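Local structure of L-arabinose ABC transporter, periplasmic L-arabinose-binding protein (Burkholderia thailandensis, 4KZK) at residues 114-126 with 294-306. The protein binds beta-D-galactose and probably L-arabinose in the periplasm, probably handing them to an ABC transporter for uptake. Sequence-based numbering, arbitrary orientation.
Sequences RYGMKLMSVDDQL and HGYDTSVNMYDWI. With GAL (beta-D-galactopyranose), chain B.
M120 points from strand 118-122 into the surface of helix 294-306, where its CE reaches CB of N301 at 3.9 Å while its SD lies against T298. The helix packs almost antiparallel (160°) on this parallel strand in one alpha/beta lobe of the periplasmic binding protein. The extended start of the M120 chain, with CG anti to the backbone N (chi1 178°), carries the sulfur out to the helix, and the bend at chi3 turns the methyl along it. Bends at chi2 and chi3 of M302 bring its CE against the helix-facing side of the strand, 3.6 Å from CB of M120 and 3.5 Å from O of K118. Together with V122, whose CG2 packs on the carbonyl O and ring of H294, these side chains form the close-packed, buried interior between sheet and helix. Near the start of the strand the packing gives way to a partly exposed margin. There the aliphatic chain of K118 lies over one face of W305, CD standing 3.5 Å from the centroid of the five-membered ring in a CH-pi contact, whereas NZ offers at most a weak, long cation-pi attraction. L119 O meets the indole at its edge, in the ring plane. The strand's C-terminal end runs into the sugar pocket, where H294 ND1 donates to D123 OD1 at 2.8 Å, the carboxylate receiving it on its syn side but 31° out of its plane. D123 OD1 also accepts a hydrogen bond from O6 of galactose at 2.6 Å. W50 NE1 bonds to the same oxygen, and T318 holds H294 NE2. Three donors on OD1 are consistent with an acceptor held in place for the sugar O6 and would favour anionic D123, whereas nearby E54 would oppose it, so one acid may be protonated.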
loop_
_atom_site.group_PDB
_atom_site.type_symbol
_atom_site.label_atom_id
_atom_site.label_comp_id
_atom_site.label_asym_id
_atom_site.label_seq_id
_atom_site.Cartn_x
_atom_site.Cartn_y
_atom_site.Cartn_z
ATOM N N ARG A 114 20.889 -17.493 10.045
ATOM C CA ARG A 114 22.098 -17.430 10.875
ATOM C C ARG A 114 21.770 -17.107 12.334
ATOM O O ARG A 114 22.331 -17.712 13.270
ATOM C CB ARG A 114 23.052 -16.370 10.316
ATOM N N TYR A 115 20.843 -16.165 12.515
ATOM C CA TYR A 115 20.491 -15.641 13.833
ATOM C C TYR A 115 19.356 -16.396 14.524
ATOM O O TYR A 115 18.916 -15.993 15.608
ATOM C CB TYR A 115 20.085 -14.170 13.721
ATOM C CG TYR A 115 21.185 -13.172 13.413
ATOM C CD1 TYR A 115 22.504 -13.372 13.821
ATOM C CD2 TYR A 115 20.875 -11.980 12.766
ATOM C CE1 TYR A 115 23.485 -12.426 13.556
ATOM C CE2 TYR A 115 21.847 -11.030 12.511
ATOM C CZ TYR A 115 23.148 -11.254 12.897
ATOM O OH TYR A 115 24.087 -10.283 12.618
ATOM N N GLY A 116 18.859 -17.466 13.912
ATOM C CA GLY A 116 17.783 -18.251 14.509
ATOM C C GLY A 116 16.460 -17.513 14.621
ATOM O O GLY A 116 15.753 -17.633 15.628
ATOM N N MET A 117 16.125 -16.744 13.584
ATOM C CA MET A 117 14.870 -16.006 13.535
ATOM C C MET A 117 14.035 -16.549 12.389
ATOM O O MET A 117 14.486 -16.541 11.253
ATOM C CB MET A 117 15.145 -14.509 13.315
ATOM C CG MET A 117 15.794 -13.802 14.494
ATOM S SD MET A 117 15.818 -12.008 14.331
ATOM C CE MET A 117 17.229 -11.793 13.254
ATOM N N LYS A 118 12.818 -17.009 12.672
ATOM C CA LYS A 118 11.876 -17.343 11.603
ATOM C C LYS A 118 11.512 -16.060 10.883
ATOM O O LYS A 118 11.476 -15.008 11.518
ATOM C CB LYS A 118 10.637 -18.020 12.166
ATOM C CG LYS A 118 10.967 -19.433 12.614
ATOM C CD LYS A 118 9.843 -20.138 13.330
ATOM C CE LYS A 118 10.141 -21.622 13.466
ATOM N NZ LYS A 118 11.294 -21.881 14.363
ATOM N N LEU A 119 11.294 -16.172 9.573
ATOM C CA LEU A 119 11.113 -15.016 8.689
ATOM C C LEU A 119 9.770 -15.073 7.953
ATOM O O LEU A 119 9.469 -16.059 7.276
ATOM C CB LEU A 119 12.254 -14.965 7.665
ATOM C CG LEU A 119 12.139 -13.914 6.555
ATOM C CD1 LEU A 119 12.150 -12.504 7.116
ATOM C CD2 LEU A 119 13.221 -14.103 5.510
ATOM N N MET A 120 9.009 -13.977 8.057
ATOM C CA MET A 120 7.732 -13.783 7.370
ATOM C C MET A 120 7.729 -12.396 6.728
ATOM O O MET A 120 8.324 -11.482 7.264
ATOM C CB MET A 120 6.600 -13.859 8.386
ATOM C CG MET A 120 5.211 -13.636 7.824
ATOM S SD MET A 120 3.997 -13.888 9.122
ATOM C CE MET A 120 4.167 -15.646 9.400
ATOM N N SER A 121 7.092 -12.278 5.571
ATOM C CA SER A 121 6.952 -10.979 4.892
ATOM C C SER A 121 5.517 -10.492 4.945
ATOM O O SER A 121 4.558 -11.280 5.031
ATOM C CB SER A 121 7.435 -11.055 3.441
ATOM O OG SER A 121 6.723 -12.036 2.749
ATOM N N VAL A 122 5.371 -9.178 4.898
ATOM C CA VAL A 122 4.053 -8.546 4.854
ATOM C C VAL A 122 4.107 -7.436 3.808
ATOM O O VAL A 122 5.120 -6.730 3.685
ATOM C CB VAL A 122 3.604 -8.070 6.263
ATOM C CG1 VAL A 122 4.481 -6.957 6.799
ATOM C CG2 VAL A 122 2.135 -7.694 6.267
ATOM N N ASP A 123 3.006 -7.320 3.062
ATOM C CA ASP A 123 2.755 -6.311 2.027
ATOM C C ASP A 123 3.528 -6.549 0.752
ATOM O O ASP A 123 2.928 -6.792 -0.273
ATOM C CB ASP A 123 2.964 -4.895 2.558
ATOM C CG ASP A 123 2.206 -4.671 3.832
ATOM O OD1 ASP A 123 0.957 -4.821 3.800
ATOM O OD2 ASP A 123 2.823 -4.411 4.877
ATOM N N ASP A 124 4.853 -6.510 0.839
ATOM C CA ASP A 124 5.728 -6.554 -0.307
ATOM C C ASP A 124 6.507 -7.855 -0.262
ATOM O O ASP A 124 7.359 -8.049 0.597
ATOM C CB ASP A 124 6.674 -5.374 -0.321
ATOM C CG ASP A 124 5.970 -4.012 -0.372
ATOM O OD1 ASP A 124 4.721 -3.984 -0.412
ATOM O OD2 ASP A 124 6.694 -2.985 -0.370
ATOM N N GLN A 125 6.225 -8.747 -1.211
ATOM C CA GLN A 125 6.769 -10.102 -1.178
ATOM C C GLN A 125 8.229 -10.134 -1.596
ATOM O O GLN A 125 8.602 -9.566 -2.621
ATOM C CB GLN A 125 5.925 -11.041 -2.068
ATOM C CG GLN A 125 6.247 -12.514 -1.867
ATOM C CD GLN A 125 5.322 -13.426 -2.662
ATOM O OE1 GLN A 125 4.711 -13.008 -3.668
ATOM N NE2 GLN A 125 5.200 -14.666 -2.215
ATOM N N LEU A 126 9.055 -10.828 -0.812
ATOM C CA LEU A 126 10.488 -10.918 -1.098
ATOM C C LEU A 126 10.716 -11.800 -2.339
ATOM O O LEU A 126 9.978 -12.771 -2.561
ATOM C CB LEU A 126 11.233 -11.476 0.119
ATOM C CG LEU A 126 11.172 -10.645 1.410
ATOM C CD1 LEU A 126 11.847 -11.404 2.544
ATOM C CD2 LEU A 126 11.802 -9.289 1.222
ATOM N N HIS A 294 -2.987 -7.717 8.610
ATOM C CA HIS A 294 -1.560 -7.556 8.327
ATOM C C HIS A 294 -0.674 -7.356 9.547
ATOM O O HIS A 294 0.520 -7.609 9.477
ATOM C CB HIS A 294 -1.362 -6.397 7.342
ATOM C CG HIS A 294 -1.874 -6.687 5.968
ATOM N ND1 HIS A 294 -1.173 -6.357 4.827
ATOM C CD2 HIS A 294 -3.028 -7.263 5.554
ATOM C CE1 HIS A 294 -1.877 -6.719 3.765
ATOM N NE2 HIS A 294 -2.999 -7.283 4.179
ATOM N N GLY A 295 -1.243 -6.901 10.666
ATOM C CA GLY A 295 -0.481 -6.652 11.895
ATOM C C GLY A 295 -0.732 -7.679 12.979
ATOM O O GLY A 295 0.212 -8.162 13.596
ATOM N N TYR A 296 -2.000 -7.980 13.246
ATOM C CA TYR A 296 -2.331 -8.905 14.344
ATOM C C TYR A 296 -2.209 -10.358 13.856
ATOM O O TYR A 296 -1.513 -11.154 14.503
ATOM C CB TYR A 296 -3.712 -8.543 14.925
ATOM C CG TYR A 296 -4.134 -9.286 16.169
ATOM C CD1 TYR A 296 -4.643 -10.550 16.072
ATOM C CD2 TYR A 296 -4.033 -8.693 17.416
ATOM C CE1 TYR A 296 -5.044 -11.247 17.195
ATOM C CE2 TYR A 296 -4.428 -9.374 18.570
ATOM C CZ TYR A 296 -4.926 -10.656 18.450
ATOM O OH TYR A 296 -5.343 -11.364 19.567
ATOM N N ASP A 297 -2.819 -10.706 12.724
ATOM C CA ASP A 297 -2.836 -12.119 12.273
ATOM C C ASP A 297 -1.463 -12.619 11.846
ATOM O O ASP A 297 -1.119 -13.779 12.073
ATOM C CB ASP A 297 -3.837 -12.371 11.141
ATOM C CG ASP A 297 -5.273 -12.303 11.611
ATOM O OD1 ASP A 297 -5.492 -11.895 12.759
ATOM O OD2 ASP A 297 -6.157 -12.662 10.817
ATOM N N THR A 298 -0.673 -11.759 11.218
ATOM C CA THR A 298 0.687 -12.133 10.887
ATOM C C THR A 298 1.464 -12.424 12.171
ATOM O O THR A 298 2.191 -13.423 12.248
ATOM C CB THR A 298 1.411 -11.017 10.126
ATOM O OG1 THR A 298 1.292 -9.794 10.868
ATOM C CG2 THR A 298 0.837 -10.873 8.709
ATOM N N SER A 299 1.313 -11.565 13.177
ATOM C CA SER A 299 2.068 -11.715 14.420
ATOM C C SER A 299 1.666 -13.005 15.143
ATOM O O SER A 299 2.515 -13.696 15.715
ATOM C CB SER A 299 1.875 -10.496 15.334
ATOM O OG SER A 299 2.412 -9.302 14.775
ATOM N N VAL A 300 0.380 -13.338 15.103
ATOM C CA VAL A 300 -0.077 -14.609 15.691
ATOM C C VAL A 300 0.452 -15.816 14.911
ATOM O O VAL A 300 0.893 -16.808 15.524
ATOM C CB VAL A 300 -1.616 -14.649 15.829
ATOM C CG1 VAL A 300 -2.107 -16.050 16.185
ATOM C CG2 VAL A 300 -2.052 -13.645 16.887
ATOM N N ASN A 301 0.417 -15.742 13.584
ATOM C CA ASN A 301 0.969 -16.796 12.751
ATOM C C ASN A 301 2.440 -17.017 13.088
ATOM O O ASN A 301 2.864 -18.162 13.269
ATOM C CB ASN A 301 0.790 -16.482 11.260
ATOM C CG ASN A 301 -0.652 -16.619 10.796
ATOM O OD1 ASN A 301 -1.474 -17.297 11.424
ATOM N ND2 ASN A 301 -0.960 -15.995 9.672
ATOM N N MET A 302 3.200 -15.931 13.218
ATOM C CA MET A 302 4.599 -16.013 13.655
ATOM C C MET A 302 4.738 -16.613 15.065
ATOM O O MET A 302 5.545 -17.507 15.279
ATOM C CB MET A 302 5.278 -14.630 13.595
ATOM C CG MET A 302 6.719 -14.627 14.098
ATOM S SD MET A 302 7.783 -15.736 13.157
ATOM C CE MET A 302 7.967 -14.863 11.608
ATOM N N TYR A 303 3.978 -16.101 16.024
ATOM C CA TYR A 303 3.989 -16.617 17.395
ATOM C C TYR A 303 3.783 -18.133 17.431
ATOM O O TYR A 303 4.555 -18.877 18.054
ATOM C CB TYR A 303 2.914 -15.921 18.229
ATOM C CG TYR A 303 2.898 -16.409 19.663
ATOM C CD1 TYR A 303 3.790 -15.902 20.601
ATOM C CD2 TYR A 303 2.006 -17.380 20.066
ATOM C CE1 TYR A 303 3.787 -16.357 21.914
ATOM C CE2 TYR A 303 1.998 -17.847 21.374
ATOM C CZ TYR A 303 2.886 -17.320 22.293
ATOM O OH TYR A 303 2.880 -17.784 23.592
ATOM N N ASP A 304 2.741 -18.592 16.752
ATOM C CA ASP A 304 2.402 -20.016 16.727
ATOM C C ASP A 304 3.472 -20.830 15.991
ATOM O O ASP A 304 3.708 -21.991 16.320
ATOM C CB ASP A 304 1.047 -20.231 16.058
ATOM C CG ASP A 304 -0.124 -19.788 16.929
ATOM O OD1 ASP A 304 0.069 -19.518 18.138
ATOM O OD2 ASP A 304 -1.247 -19.721 16.398
ATOM N N TRP A 305 4.108 -20.228 14.992
ATOM C CA TRP A 305 5.208 -20.874 14.267
ATOM C C TRP A 305 6.404 -21.101 15.200
ATOM O O TRP A 305 7.001 -22.193 15.226
ATOM C CB TRP A 305 5.615 -20.007 13.073
ATOM C CG TRP A 305 6.528 -20.620 12.058
ATOM C CD1 TRP A 305 6.903 -21.933 11.941
ATOM C CD2 TRP A 305 7.159 -19.931 10.976
ATOM N NE1 TRP A 305 7.745 -22.085 10.862
ATOM C CE2 TRP A 305 7.917 -20.868 10.255
ATOM C CE3 TRP A 305 7.176 -18.598 10.562
ATOM C CZ2 TRP A 305 8.673 -20.512 9.133
ATOM C CZ3 TRP A 305 7.928 -18.248 9.459
ATOM C CH2 TRP A 305 8.662 -19.199 8.752
ATOM N N ILE A 306 6.736 -20.071 15.978
ATOM C CA ILE A 306 7.822 -20.148 16.961
ATOM C C ILE A 306 7.529 -21.151 18.069
ATOM O O ILE A 306 8.376 -22.001 18.393
ATOM C CB ILE A 306 8.095 -18.770 17.609
ATOM C CG1 ILE A 306 8.687 -17.813 16.560
ATOM C CG2 ILE A 306 9.058 -18.887 18.781
ATOM C CD1 ILE A 306 8.576 -16.346 16.918
HETATM C C1 GAL B . 2.627 -1.453 0.556
HETATM C C2 GAL B . 2.379 0.053 0.551
HETATM C C3 GAL B . 1.477 0.397 1.744
HETATM C C4 GAL B . 0.217 -0.463 1.704
HETATM C C5 GAL B . 0.616 -1.927 1.687
HETATM C C6 GAL B . -0.598 -2.841 1.584
HETATM O O1 GAL B . 3.356 -1.761 -0.615
HETATM O O2 GAL B . 3.623 0.705 0.661
HETATM O O3 GAL B . 1.147 1.792 1.762
HETATM O O4 GAL B . -0.587 -0.126 0.599
HETATM O O5 GAL B . 1.398 -2.162 0.525
HETATM O O6 GAL B . -0.203 -4.203 1.565
#